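Local coordinates for protein mitogen (Streptococcus dysgalactiae, PDB 2J4X) that is a zinc-binding bacterial superantigen of the staphylococcal/streptococcal toxin family, and probably acts as a toxin by stimulating T cells, at residues K133-Q138 against I194-V199; S56-A61 against T189-I194; D17-T22 against A76-Y81; N12-D17 against F183-Y188. All blocks are in the same frame, centred on the assembly; numbering follows the deposited sequence.

Contact 1: K133-Q138 against I194-V199; sequences KFVTFQ and IDMSKV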
loop_
_atom_site.group_PDB
_atom_site.type_symbol
_atom_site.label_atom_id
_atom_site.label_comp_id
_atom_site.label_asym_id
_atom_site.label_seq_id
_atom_site.Cartn_x
_atom_site.Cartn_y
_atom_site.Cartn_z
ATOM N N LYS A 133 12.649 -5.689 -6.840
ATOM C CA LYS A 133 12.906 -6.654 -5.776
ATOM C C LYS A 133 12.376 -6.116 -4.459
ATOM O O LYS A 133 11.940 -6.873 -3.581
ATOM C CB LYS A 133 14.405 -6.898 -5.660
ATOM C CG LYS A 133 14.795 -7.918 -4.612
ATOM C CD LYS A 133 16.290 -8.149 -4.627
ATOM C CE LYS A 133 16.582 -9.532 -4.123
ATOM N NZ LYS A 133 15.876 -10.535 -4.974
ATOM N N PHE A 134 12.431 -4.790 -4.340
ATOM C CA PHE A 134 11.971 -4.092 -3.149
ATOM C C PHE A 134 10.773 -3.223 -3.456
ATOM O O PHE A 134 10.819 -2.387 -4.344
ATOM C CB PHE A 134 13.123 -3.256 -2.533
ATOM C CG PHE A 134 14.217 -4.113 -1.922
ATOM C CD1 PHE A 134 15.369 -4.431 -2.649
ATOM C CD2 PHE A 134 14.019 -4.735 -0.677
ATOM C CE1 PHE A 134 16.301 -5.371 -2.146
ATOM C CE2 PHE A 134 14.942 -5.669 -0.176
ATOM C CZ PHE A 134 16.079 -5.988 -0.915
ATOM N N VAL A 135 9.677 -3.474 -2.747
ATOM C CA VAL A 135 8.458 -2.683 -2.906
ATOM C C VAL A 135 7.966 -2.349 -1.499
ATOM O O VAL A 135 8.087 -3.163 -0.579
ATOM C CB VAL A 135 7.309 -3.447 -3.702
ATOM C CG1 VAL A 135 7.868 -4.063 -4.984
ATOM C CG2 VAL A 135 6.635 -4.486 -2.829
ATOM N N THR A 136 7.432 -1.148 -1.320
ATOM C CA THR A 136 6.927 -0.774 -0.014
ATOM C C THR A 136 5.745 -1.672 0.346
ATOM O O THR A 136 5.048 -2.169 -0.541
ATOM C CB THR A 136 6.416 0.689 0.015
ATOM O OG1 THR A 136 5.477 0.902 -1.056
ATOM C CG2 THR A 136 7.569 1.650 -0.082
ATOM N N PHE A 137 5.541 -1.890 1.645
ATOM C CA PHE A 137 4.399 -2.653 2.124
ATOM C C PHE A 137 3.129 -1.845 1.763
ATOM O O PHE A 137 2.089 -2.421 1.432
ATOM C CB PHE A 137 4.486 -2.838 3.641
ATOM C CG PHE A 137 3.207 -3.344 4.263
ATOM C CD1 PHE A 137 2.802 -4.659 4.084
ATOM C CD2 PHE A 137 2.375 -2.482 4.985
ATOM C CE1 PHE A 137 1.598 -5.102 4.608
ATOM C CE2 PHE A 137 1.160 -2.927 5.511
ATOM C CZ PHE A 137 0.783 -4.233 5.316
ATOM N N GLN A 138 3.217 -0.509 1.823
ATOM C CA GLN A 138 2.085 0.339 1.493
ATOM C C GLN A 138 1.554 0.037 0.097
ATOM O O GLN A 138 0.326 -0.008 -0.098
ATOM C CB GLN A 138 2.449 1.817 1.566
ATOM C CG GLN A 138 1.299 2.675 1.040
ATOM C CD GLN A 138 1.550 4.164 1.135
ATOM O OE1 GLN A 138 0.656 4.965 0.873
ATOM N NE2 GLN A 138 2.764 4.543 1.518
ATOM N N ILE A 194 9.183 -4.513 1.388
ATOM C CA ILE A 194 9.140 -5.966 1.353
ATOM C C ILE A 194 10.120 -6.456 0.303
ATOM O O ILE A 194 10.223 -5.871 -0.761
ATOM C CB ILE A 194 7.700 -6.457 0.983
ATOM C CG1 ILE A 194 6.680 -5.848 1.947
ATOM C CG2 ILE A 194 7.605 -7.997 1.045
ATOM C CD1 ILE A 194 6.804 -6.324 3.387
ATOM N N ASP A 195 10.857 -7.516 0.605
ATOM C CA ASP A 195 11.806 -8.086 -0.359
ATOM C C ASP A 195 10.949 -9.060 -1.135
ATOM O O ASP A 195 10.609 -10.130 -0.622
ATOM C CB ASP A 195 12.916 -8.866 0.352
ATOM C CG ASP A 195 14.023 -9.328 -0.601
ATOM O OD1 ASP A 195 13.737 -9.604 -1.796
ATOM O OD2 ASP A 195 15.187 -9.428 -0.134
ATOM N N MET A 196 10.609 -8.718 -2.370
ATOM C CA MET A 196 9.725 -9.584 -3.123
ATOM C C MET A 196 10.255 -10.987 -3.409
ATOM O O MET A 196 9.462 -11.926 -3.579
ATOM C CB MET A 196 9.279 -8.882 -4.414
ATOM C CG MET A 196 8.444 -7.607 -4.190
ATOM S SD MET A 196 7.049 -7.831 -3.040
ATOM C CE MET A 196 6.039 -8.968 -3.922
ATOM N N SER A 197 11.581 -11.138 -3.433
ATOM C CA SER A 197 12.192 -12.445 -3.709
ATOM C C SER A 197 11.950 -13.464 -2.598
ATOM O O SER A 197 12.016 -14.666 -2.846
ATOM C CB SER A 197 13.707 -12.318 -3.985
ATOM O OG SER A 197 14.432 -11.871 -2.848
ATOM N N LYS A 198 11.648 -12.994 -1.386
ATOM C CA LYS A 198 11.388 -13.900 -0.267
ATOM C C LYS A 198 9.893 -14.197 -0.068
ATOM O O LYS A 198 9.511 -14.992 0.794
ATOM C CB LYS A 198 11.981 -13.309 1.001
ATOM C CG LYS A 198 13.457 -13.041 0.890
ATOM C CD LYS A 198 13.923 -12.302 2.110
ATOM C CE LYS A 198 15.283 -11.665 1.894
ATOM N NZ LYS A 198 15.601 -10.662 2.971
ATOM N N VAL A 199 9.057 -13.565 -0.891
ATOM C CA VAL A 199 7.607 -13.719 -0.835
ATOM C C VAL A 199 7.125 -14.867 -1.708
ATOM O O VAL A 199 7.471 -14.960 -2.887
ATOM C CB VAL A 199 6.875 -12.407 -1.302
ATOM C CG1 VAL A 199 5.391 -12.670 -1.491
ATOM C CG2 VAL A 199 7.071 -11.292 -0.270
#
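Phe134 brings the CE2 and CZ side of its ring obliquely against the carboxylate of Asp195, with Phe134 CZ 3.6 Å from Asp195 OD2 and the two planes 48° apart. The two residues form an antiparallel non-hydrogen-bonded pair, which places both side chains on one face of the ribbon. Lys133 runs alongside Asp195 and points the same way. Its CG stands opposite the backbone N (chi1 -178°), which sets Lys133 CG 3.4 Å from Asp195 OD1, and a bend at the last torsion leaves Lys133 NZ in a long salt bridge of 3.9 Å with that oxygen. Within its own segment Asp195 OD1 is gripped twice from the same face of its plane, by Ser197 OG at 2.6 Å and by Ser197 N, the latter making an Asx turn; Lys198 NZ pairs with Asp195 OD2 and completes a salt-bridge network. The other face, carrying Val135 and Ile194, is apolar. Next to it Val135 CG2 lies 3.4 Å from Met196 SD, the side chains crossing at about a right angle, and Phe137 CB, from the helix start, packs on Ile194 CG1. Ile194 N donates almost straight (177°) to Val135 O at 2.6 Å, Val135 N returns a longer bond to Ile194 O, and Met196 N closes on Lys133 O at 2.6 Å. Thr136 is the N-cap of helix 137-150; the two-stranded antiparallel ribbon thus leads into the long helix of the beta-grasp domain.

Contact 2: S56-A61 against T189-I194; sequences SNVSPA and TDNETI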
loop_
_atom_site.group_PDB
_atom_site.type_symbol
_atom_site.label_atom_id
_atom_site.label_comp_id
_atom_site.label_asym_id
_atom_site.label_seq_id
_atom_site.Cartn_x
_atom_site.Cartn_y
_atom_site.Cartn_z
ATOM N N SER A 56 5.462 14.043 1.132
ATOM C CA SER A 56 5.433 12.745 1.763
ATOM C C SER A 56 5.716 12.873 3.260
ATOM O O SER A 56 6.808 13.259 3.678
ATOM C CB SER A 56 6.458 11.841 1.101
ATOM O OG SER A 56 6.366 10.531 1.612
ATOM N N ASN A 57 4.711 12.568 4.071
ATOM C CA ASN A 57 4.855 12.626 5.511
ATOM C C ASN A 57 5.539 11.317 5.872
ATOM O O ASN A 57 5.076 10.245 5.467
ATOM C CB ASN A 57 3.463 12.755 6.147
ATOM C CG ASN A 57 3.464 12.548 7.650
ATOM O OD1 ASN A 57 4.355 13.014 8.363
ATOM N ND2 ASN A 57 2.441 11.850 8.145
ATOM N N VAL A 58 6.663 11.406 6.590
ATOM C CA VAL A 58 7.431 10.228 7.005
ATOM C C VAL A 58 7.822 10.351 8.480
ATOM O O VAL A 58 7.710 11.427 9.044
ATOM C CB VAL A 58 8.715 10.049 6.145
ATOM C CG1 VAL A 58 9.029 8.583 6.005
ATOM C CG2 VAL A 58 8.522 10.620 4.756
ATOM N N SER A 59 8.261 9.258 9.104
ATOM C CA SER A 59 8.644 9.269 10.522
ATOM C C SER A 59 9.943 10.016 10.757
ATOM O O SER A 59 10.790 10.070 9.869
ATOM C CB SER A 59 8.836 7.848 11.046
ATOM O OG SER A 59 10.011 7.267 10.511
ATOM N N PRO A 60 10.130 10.582 11.970
ATOM C CA PRO A 60 11.369 11.317 12.258
ATOM C C PRO A 60 12.582 10.482 11.837
ATOM O O PRO A 60 13.557 11.002 11.283
ATOM C CB PRO A 60 11.300 11.525 13.769
ATOM C CG PRO A 60 9.823 11.648 14.012
ATOM C CD PRO A 60 9.270 10.522 13.168
ATOM N N ALA A 61 12.489 9.178 12.082
ATOM C CA ALA A 61 13.553 8.246 11.749
ATOM C C ALA A 61 13.798 8.193 10.245
ATOM O O ALA A 61 14.941 8.292 9.784
ATOM C CB ALA A 61 13.211 6.863 12.279
ATOM N N THR A 189 3.903 5.803 7.350
ATOM C CA THR A 189 4.986 6.769 7.468
ATOM C C THR A 189 6.384 6.142 7.660
ATOM O O THR A 189 7.399 6.825 7.488
ATOM C CB THR A 189 4.687 7.791 8.607
ATOM O OG1 THR A 189 4.432 7.091 9.832
ATOM C CG2 THR A 189 3.465 8.642 8.260
ATOM N N ASP A 190 6.456 4.849 7.983
ATOM C CA ASP A 190 7.761 4.206 8.177
ATOM C C ASP A 190 8.431 3.609 6.943
ATOM O O ASP A 190 9.519 3.051 7.046
ATOM C CB ASP A 190 7.692 3.132 9.272
ATOM C CG ASP A 190 6.505 2.219 9.129
ATOM O OD1 ASP A 190 6.360 1.587 8.052
ATOM O OD2 ASP A 190 5.721 2.138 10.108
ATOM N N ASN A 191 7.801 3.735 5.779
ATOM C CA ASN A 191 8.368 3.218 4.542
ATOM C C ASN A 191 8.814 1.796 4.652
ATOM O O ASN A 191 9.858 1.453 4.123
ATOM C CB ASN A 191 9.568 4.036 4.099
ATOM C CG ASN A 191 9.180 5.354 3.531
ATOM O OD1 ASN A 191 8.362 5.413 2.624
ATOM N ND2 ASN A 191 9.764 6.439 4.054
ATOM N N GLU A 192 8.052 0.962 5.341
ATOM C CA GLU A 192 8.425 -0.440 5.463
ATOM C C GLU A 192 8.491 -0.957 4.030
ATOM O O GLU A 192 7.626 -0.620 3.226
ATOM C CB GLU A 192 7.349 -1.193 6.247
ATOM C CG GLU A 192 7.856 -2.430 6.963
ATOM C CD GLU A 192 6.745 -3.359 7.471
ATOM O OE1 GLU A 192 5.646 -2.852 7.835
ATOM O OE2 GLU A 192 6.988 -4.600 7.520
ATOM N N THR A 193 9.529 -1.724 3.697
ATOM C CA THR A 193 9.693 -2.313 2.352
ATOM C C THR A 193 9.728 -3.861 2.408
ATOM O O THR A 193 10.234 -4.452 3.361
ATOM C CB THR A 193 10.986 -1.820 1.657
ATOM O OG1 THR A 193 12.095 -2.013 2.539
ATOM C CG2 THR A 193 10.891 -0.348 1.306
ATOM N N ILE A 194 9.183 -4.513 1.388
ATOM C CA ILE A 194 9.140 -5.966 1.353
ATOM C C ILE A 194 10.120 -6.456 0.303
ATOM O O ILE A 194 10.223 -5.871 -0.761
ATOM C CB ILE A 194 7.700 -6.457 0.983
ATOM C CG1 ILE A 194 6.680 -5.848 1.947
ATOM C CG2 ILE A 194 7.605 -7.997 1.045
ATOM C CD1 ILE A 194 6.804 -6.324 3.387
#
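Ser59 N donates to Thr189 O at 3.0 Å with an N-H...O angle of 150°, a backbone bond across the contact. The carbonyl is modelled too near the Val58 side chain, so its exact place is less sure, and the placement of the Val58 CG1 branch is equally doubtful. Independent evidence for close approach comes from the backbones, whose Val58 CA and Thr189 CA lie 4.3 Å apart. Beside this bond the Thr189 methyl packs against Asn57: Thr189 CG2 lies 3.4 Å from Asn57 ND2 and 3.6 Å from Asn57 O, the two side chains crossing at a slant. With CG anti to the backbone N (chi1 169°), the Asn57 amide lies beside this methyl, while ND2 donates to Asp93 OD2. Thr189 OG1 is bonded to Asn187 OD1. The contact joins the end of strand 53-57 in the OB-fold domain to the loop that precedes strand 193-195 in the beta-grasp domain, and so belongs to the seam between the two domains of the superantigen fold. Farther along, Asn191 OD1 accepts from Leu96 N of strand 87-98. An Asx turn shapes the loop itself, Glu192 N meeting the anti lone pair of Asp190 OD1 at 3.3 Å. On the other segment Ser59 is the N-cap of helix 60-65, its OG accepting from Gln62 N.

Contact 3: D17-T22 against A76-Y81; sequences DVINKT and ALIKSY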
loop_
_atom_site.group_PDB
_atom_site.type_symbol
_atom_site.label_atom_id
_atom_site.label_comp_id
_atom_site.label_asym_id
_atom_site.label_seq_id
_atom_site.Cartn_x
_atom_site.Cartn_y
_atom_site.Cartn_z
ATOM N N ASP A 17 -6.724 8.043 -5.325
ATOM C CA ASP A 17 -5.674 7.698 -6.280
ATOM C C ASP A 17 -4.341 7.603 -5.585
ATOM O O ASP A 17 -4.214 7.952 -4.412
ATOM C CB ASP A 17 -5.593 8.734 -7.397
ATOM C CG ASP A 17 -6.947 8.993 -8.056
ATOM O OD1 ASP A 17 -7.754 8.043 -8.172
ATOM O OD2 ASP A 17 -7.204 10.146 -8.467
ATOM N N VAL A 18 -3.344 7.124 -6.308
ATOM C CA VAL A 18 -2.024 6.988 -5.735
ATOM C C VAL A 18 -1.028 7.757 -6.585
ATOM O O VAL A 18 -1.353 8.176 -7.704
ATOM C CB VAL A 18 -1.592 5.494 -5.676
ATOM C CG1 VAL A 18 -2.665 4.665 -4.948
ATOM C CG2 VAL A 18 -1.337 4.961 -7.079
ATOM N N ILE A 19 0.156 7.989 -6.025
ATOM C CA ILE A 19 1.246 8.627 -6.746
ATOM C C ILE A 19 2.135 7.430 -7.037
ATOM O O ILE A 19 2.378 6.622 -6.154
ATOM C CB ILE A 19 2.045 9.615 -5.882
ATOM C CG1 ILE A 19 1.206 10.866 -5.559
ATOM C CG2 ILE A 19 3.310 9.982 -6.597
ATOM C CD1 ILE A 19 0.845 11.745 -6.767
ATOM N N ASN A 20 2.583 7.284 -8.273
ATOM C CA ASN A 20 3.433 6.162 -8.654
ATOM C C ASN A 20 4.464 6.752 -9.626
ATOM O O ASN A 20 4.303 6.704 -10.850
ATOM C CB ASN A 20 2.563 5.059 -9.297
ATOM C CG ASN A 20 3.362 3.859 -9.786
ATOM O OD1 ASN A 20 4.371 3.489 -9.197
ATOM N ND2 ASN A 20 2.892 3.231 -10.860
ATOM N N LYS A 21 5.521 7.334 -9.069
ATOM C CA LYS A 21 6.535 7.968 -9.897
ATOM C C LYS A 21 7.936 7.497 -9.569
ATOM O O LYS A 21 8.191 6.990 -8.490
ATOM C CB LYS A 21 6.418 9.489 -9.738
ATOM C CG LYS A 21 4.974 9.975 -9.780
ATOM C CD LYS A 21 4.867 11.464 -9.829
ATOM C CE LYS A 21 5.063 11.958 -11.233
ATOM N NZ LYS A 21 3.943 11.529 -12.114
ATOM N N THR A 22 8.845 7.652 -10.517
ATOM C CA THR A 22 10.223 7.236 -10.305
ATOM C C THR A 22 11.172 8.418 -10.493
ATOM O O THR A 22 10.794 9.430 -11.089
ATOM C CB THR A 22 10.615 6.103 -11.282
ATOM O OG1 THR A 22 10.790 6.628 -12.603
ATOM C CG2 THR A 22 9.517 5.047 -11.314
ATOM N N ALA A 76 2.575 5.902 -3.264
ATOM C CA ALA A 76 1.834 6.193 -2.056
ATOM C C ALA A 76 0.415 6.616 -2.349
ATOM O O ALA A 76 0.140 7.232 -3.369
ATOM C CB ALA A 76 2.537 7.274 -1.279
ATOM N N LEU A 77 -0.491 6.278 -1.443
ATOM C CA LEU A 77 -1.892 6.645 -1.566
ATOM C C LEU A 77 -1.984 8.134 -1.211
ATOM O O LEU A 77 -1.325 8.587 -0.279
ATOM C CB LEU A 77 -2.733 5.805 -0.587
ATOM C CG LEU A 77 -4.257 5.921 -0.475
ATOM C CD1 LEU A 77 -4.978 5.387 -1.704
ATOM C CD2 LEU A 77 -4.669 5.125 0.717
ATOM N N ILE A 78 -2.780 8.899 -1.957
ATOM C CA ILE A 78 -2.950 10.331 -1.673
ATOM C C ILE A 78 -3.974 10.498 -0.534
ATOM O O ILE A 78 -5.043 9.905 -0.582
ATOM C CB ILE A 78 -3.428 11.088 -2.957
ATOM C CG1 ILE A 78 -2.334 11.007 -4.038
ATOM C CG2 ILE A 78 -3.773 12.533 -2.624
ATOM C CD1 ILE A 78 -2.688 11.661 -5.337
ATOM N N LYS A 79 -3.629 11.274 0.496
ATOM C CA LYS A 79 -4.508 11.510 1.655
ATOM C C LYS A 79 -5.436 12.681 1.403
ATOM O O LYS A 79 -6.587 12.686 1.838
ATOM C CB LYS A 79 -3.689 11.849 2.902
ATOM C CG LYS A 79 -2.821 10.755 3.420
ATOM C CD LYS A 79 -1.595 11.334 4.111
ATOM C CE LYS A 79 -1.937 12.309 5.232
ATOM N NZ LYS A 79 -0.706 12.707 6.006
ATOM N N SER A 80 -4.896 13.690 0.727
ATOM C CA SER A 80 -5.633 14.891 0.403
ATOM C C SER A 80 -4.881 15.752 -0.602
ATOM O O SER A 80 -3.715 15.503 -0.910
ATOM C CB SER A 80 -5.917 15.691 1.679
ATOM O OG SER A 80 -4.753 15.851 2.468
ATOM N N TYR A 81 -5.587 16.749 -1.124
ATOM C CA TYR A 81 -5.054 17.683 -2.093
ATOM C C TYR A 81 -5.349 19.061 -1.547
ATOM O O TYR A 81 -6.223 19.220 -0.698
ATOM C CB TYR A 81 -5.787 17.579 -3.434
ATOM C CG TYR A 81 -5.844 16.212 -4.076
ATOM C CD1 TYR A 81 -6.643 15.192 -3.543
ATOM C CD2 TYR A 81 -5.145 15.956 -5.258
ATOM C CE1 TYR A 81 -6.749 13.951 -4.181
ATOM C CE2 TYR A 81 -5.245 14.727 -5.904
ATOM C CZ TYR A 81 -6.049 13.730 -5.369
ATOM O OH TYR A 81 -6.173 12.529 -6.043
HETATM O O HOH W 1 -8.287 10.735 -5.215
#
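Ala76 begins the pairing with Ile19, giving its N to Ile19 O at 3.0 Å and taking Ile19 N on its own O at 2.8 Å. This antiparallel hydrogen-bonded pair ties strand 18-21 to the long strand 71-84 in the curled sheet of the OB-fold barrel; the short strand axes run at 139°, far from strictly antiparallel. Leu77 faces Val18 in the adjoining non-hydrogen-bonded pair. With Leu77 CG opposite the backbone N (chi1 -179°), CD1 crosses Val18 at about a right angle and meets its CG1 at 4.0 Å. Ile78 carries the ladder one bond further, its N reaching Asp17 O at 3.0 Å. Ile78 CD1 packs on Ile19 CD1 at 3.8 Å, the two side chains again crossing at about a right angle. The branch Ile78 CG2 instead lies over one face of the Tyr81 ring, offset toward its rim. Tyr81 then stands nearly perpendicular to the Asp17 carboxylate (planes 85° apart), with OH 3.6 Å from Asp17 OD2. A water in the plane of the Tyr81 ring joins its hydroxyl to the Asp17 backbone instead, accepting from Asp17 N at 3.1 Å and lying 2.9 Å from Tyr81 OH.

Contact 4: N12-D17 against F183-Y188; sequences NIYMKD and FTHPNY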
loop_
_atom_site.group_PDB
_atom_site.type_symbol
_atom_site.label_atom_id
_atom_site.label_comp_id
_atom_site.label_asym_id
_atom_site.label_seq_id
_atom_site.Cartn_x
_atom_site.Cartn_y
_atom_site.Cartn_z
ATOM N N ASN A 12 -13.466 5.234 1.769
ATOM C CA ASN A 12 -13.055 6.600 1.474
ATOM C C ASN A 12 -11.555 6.730 1.377
ATOM O O ASN A 12 -11.029 7.435 0.520
ATOM C CB ASN A 12 -13.561 7.543 2.551
ATOM C CG ASN A 12 -13.346 8.982 2.178
ATOM O OD1 ASN A 12 -13.938 9.460 1.213
ATOM N ND2 ASN A 12 -12.479 9.681 2.919
ATOM N N ILE A 13 -10.879 6.041 2.277
ATOM C CA ILE A 13 -9.441 6.053 2.329
ATOM C C ILE A 13 -8.816 5.376 1.125
ATOM O O ILE A 13 -8.003 5.990 0.427
ATOM C CB ILE A 13 -8.950 5.333 3.582
ATOM C CG1 ILE A 13 -9.381 6.101 4.822
ATOM C CG2 ILE A 13 -7.449 5.138 3.526
ATOM C CD1 ILE A 13 -9.088 5.366 6.087
ATOM N N TYR A 14 -9.198 4.128 0.854
ATOM C CA TYR A 14 -8.576 3.383 -0.232
ATOM C C TYR A 14 -9.113 3.550 -1.629
ATOM O O TYR A 14 -8.589 2.944 -2.549
ATOM C CB TYR A 14 -8.506 1.896 0.134
ATOM C CG TYR A 14 -7.588 1.631 1.311
ATOM C CD1 TYR A 14 -6.199 1.574 1.133
ATOM C CD2 TYR A 14 -8.096 1.519 2.619
ATOM C CE1 TYR A 14 -5.331 1.420 2.221
ATOM C CE2 TYR A 14 -7.239 1.363 3.713
ATOM C CZ TYR A 14 -5.859 1.318 3.509
ATOM O OH TYR A 14 -5.000 1.203 4.570
ATOM N N MET A 15 -10.139 4.364 -1.813
ATOM C CA MET A 15 -10.638 4.560 -3.157
ATOM C C MET A 15 -9.836 5.689 -3.832
ATOM O O MET A 15 -9.828 5.823 -5.062
ATOM C CB MET A 15 -12.117 4.924 -3.137
ATOM C CG MET A 15 -12.428 6.118 -2.272
ATOM S SD MET A 15 -14.045 6.859 -2.605
ATOM C CE MET A 15 -13.593 8.627 -2.335
ATOM N N LYS A 16 -9.156 6.496 -3.030
ATOM C CA LYS A 16 -8.361 7.590 -3.565
ATOM C C LYS A 16 -7.247 7.123 -4.519
ATOM O O LYS A 16 -6.873 5.948 -4.540
ATOM C CB LYS A 16 -7.785 8.387 -2.405
ATOM C CG LYS A 16 -8.850 9.146 -1.645
ATOM C CD LYS A 16 -8.301 9.767 -0.367
ATOM C CE LYS A 16 -9.262 10.808 0.180
ATOM N NZ LYS A 16 -10.653 10.409 -0.159
ATOM N N ASP A 17 -6.724 8.043 -5.325
ATOM C CA ASP A 17 -5.674 7.698 -6.280
ATOM C C ASP A 17 -4.341 7.603 -5.585
ATOM O O ASP A 17 -4.214 7.952 -4.412
ATOM C CB ASP A 17 -5.593 8.734 -7.397
ATOM C CG ASP A 17 -6.947 8.993 -8.056
ATOM O OD1 ASP A 17 -7.754 8.043 -8.172
ATOM O OD2 ASP A 17 -7.204 10.146 -8.467
ATOM N N PHE A 183 -9.411 -4.093 8.047
ATOM C CA PHE A 183 -10.320 -3.076 8.547
ATOM C C PHE A 183 -9.625 -2.048 9.422
ATOM O O PHE A 183 -10.232 -1.453 10.310
ATOM C CB PHE A 183 -11.496 -3.742 9.281
ATOM C CG PHE A 183 -12.513 -4.318 8.339
ATOM C CD1 PHE A 183 -12.255 -5.504 7.661
ATOM C CD2 PHE A 183 -13.644 -3.583 7.985
ATOM C CE1 PHE A 183 -13.093 -5.937 6.636
ATOM C CE2 PHE A 183 -14.484 -4.010 6.963
ATOM C CZ PHE A 183 -14.204 -5.185 6.288
ATOM N N THR A 184 -8.337 -1.857 9.150
ATOM C CA THR A 184 -7.496 -0.887 9.846
ATOM C C THR A 184 -6.741 -0.080 8.782
ATOM O O THR A 184 -6.719 -0.450 7.600
ATOM C CB THR A 184 -6.438 -1.566 10.798
ATOM O OG1 THR A 184 -5.485 -2.304 10.035
ATOM C CG2 THR A 184 -7.097 -2.502 11.760
ATOM N N HIS A 185 -6.149 1.037 9.199
ATOM C CA HIS A 185 -5.347 1.874 8.304
ATOM C C HIS A 185 -3.909 1.809 8.826
ATOM O O HIS A 185 -3.562 2.498 9.785
ATOM C CB HIS A 185 -5.818 3.332 8.311
ATOM C CG HIS A 185 -5.165 4.163 7.253
ATOM N ND1 HIS A 185 -3.861 3.956 6.850
ATOM C CD2 HIS A 185 -5.638 5.175 6.491
ATOM C CE1 HIS A 185 -3.562 4.802 5.882
ATOM N NE2 HIS A 185 -4.622 5.553 5.645
ATOM N N PRO A 186 -3.059 0.969 8.215
ATOM C CA PRO A 186 -1.685 0.899 8.714
ATOM C C PRO A 186 -0.991 2.258 8.721
ATOM O O PRO A 186 -1.433 3.195 8.058
ATOM C CB PRO A 186 -1.017 -0.087 7.751
ATOM C CG PRO A 186 -2.133 -0.986 7.347
ATOM C CD PRO A 186 -3.275 -0.004 7.128
ATOM N N ASN A 187 0.087 2.347 9.495
ATOM C CA ASN A 187 0.908 3.553 9.568
ATOM C C ASN A 187 1.965 3.402 8.480
ATOM O O ASN A 187 2.951 2.668 8.638
ATOM C CB ASN A 187 1.617 3.658 10.913
ATOM C CG ASN A 187 2.433 4.935 11.037
ATOM O OD1 ASN A 187 2.612 5.668 10.061
ATOM N ND2 ASN A 187 2.931 5.205 12.240
ATOM N N TYR A 188 1.765 4.099 7.376
ATOM C CA TYR A 188 2.687 3.996 6.250
ATOM C C TYR A 188 3.871 4.969 6.321
ATOM O O TYR A 188 4.752 4.956 5.458
ATOM C CB TYR A 188 1.932 4.216 4.926
ATOM C CG TYR A 188 0.764 3.290 4.661
ATOM C CD1 TYR A 188 0.898 1.912 4.780
ATOM C CD2 TYR A 188 -0.451 3.802 4.204
ATOM C CE1 TYR A 188 -0.160 1.058 4.439
ATOM C CE2 TYR A 188 -1.506 2.978 3.860
ATOM C CZ TYR A 188 -1.362 1.604 3.972
ATOM O OH TYR A 188 -2.401 0.779 3.581
#
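Tyr14 and Tyr188 come from opposite directions and meet through their hydroxyls, Tyr14 OH donating to Tyr188 OH at 2.8 Å. Tyr188 OH lies in the plane of the Tyr14 ring, at its edge, and has a second partner in Asp141 OD2; that carboxylate would tend to polarise the hydroxyl pair. This is the close-packed part of the contact, and both tyrosines are buried. Pro186 CD comes within 3.3 Å of Tyr14 OH, and the same oxygen stands 3.7 Å above the plane of the His185 ring, offset toward its rim. The Tyr14 and His185 rings themselves are oblique, with centroids 5.6 Å apart and planes at 42°.

The side nearer solvent is formed by Ile13 and His185, both partly exposed, though still in van der Waals contact. His185 places CG opposite its backbone N (chi1 -171°), which brings the ring up against Ile13 of the helix, and Ile13 CG2 and CD1 both approach the CD2 atom of His185, each at 3.5 Å. Rotation of this imidazole is restrained from its own segment: His185 ND1 donates to a lone pair of Pro186 O at 2.8 Å, although that oxygen is tilted from the ring plane and the N-H...O angle is only 138°. Beyond it, Asn187 ND2 is hydrogen-bonded to a glycerol, probably from the crystallisation liquor.

Helix 137-150 backs the contact, with Arg145 touching Tyr14 and Pro186, while Leu77 of strand 71-84 packs on Ile13 and Tyr14; the end of helix 7-14 is thereby fitted between OB-fold strand, central helix and beta-grasp loop.

Along the chain contact 4 opens first, at the end of helix 7-14, and contact 3 follows directly, sharing Asp17 with it; their centres are about 12 Å apart. Segment 56-61 of contact 2 falls between the two segments of contact 3. Contact 3 closes before contact 1 opens, and contacts 4, 2 and 1 take their second segments in that order from the continuous run 183-199. Contacts 1 and 2 share Ile194 and strand 193-195, with centres about 15 Å apart. Contact 3 lies within the OB-fold domain and contact 1 within the beta-grasp domain, while contacts 2 and 4 bridge the two. Gln138 OE1, bonded to Leu77 N, links contacts 1 and 3 directly, so the start of helix 137-150 joins the domains too.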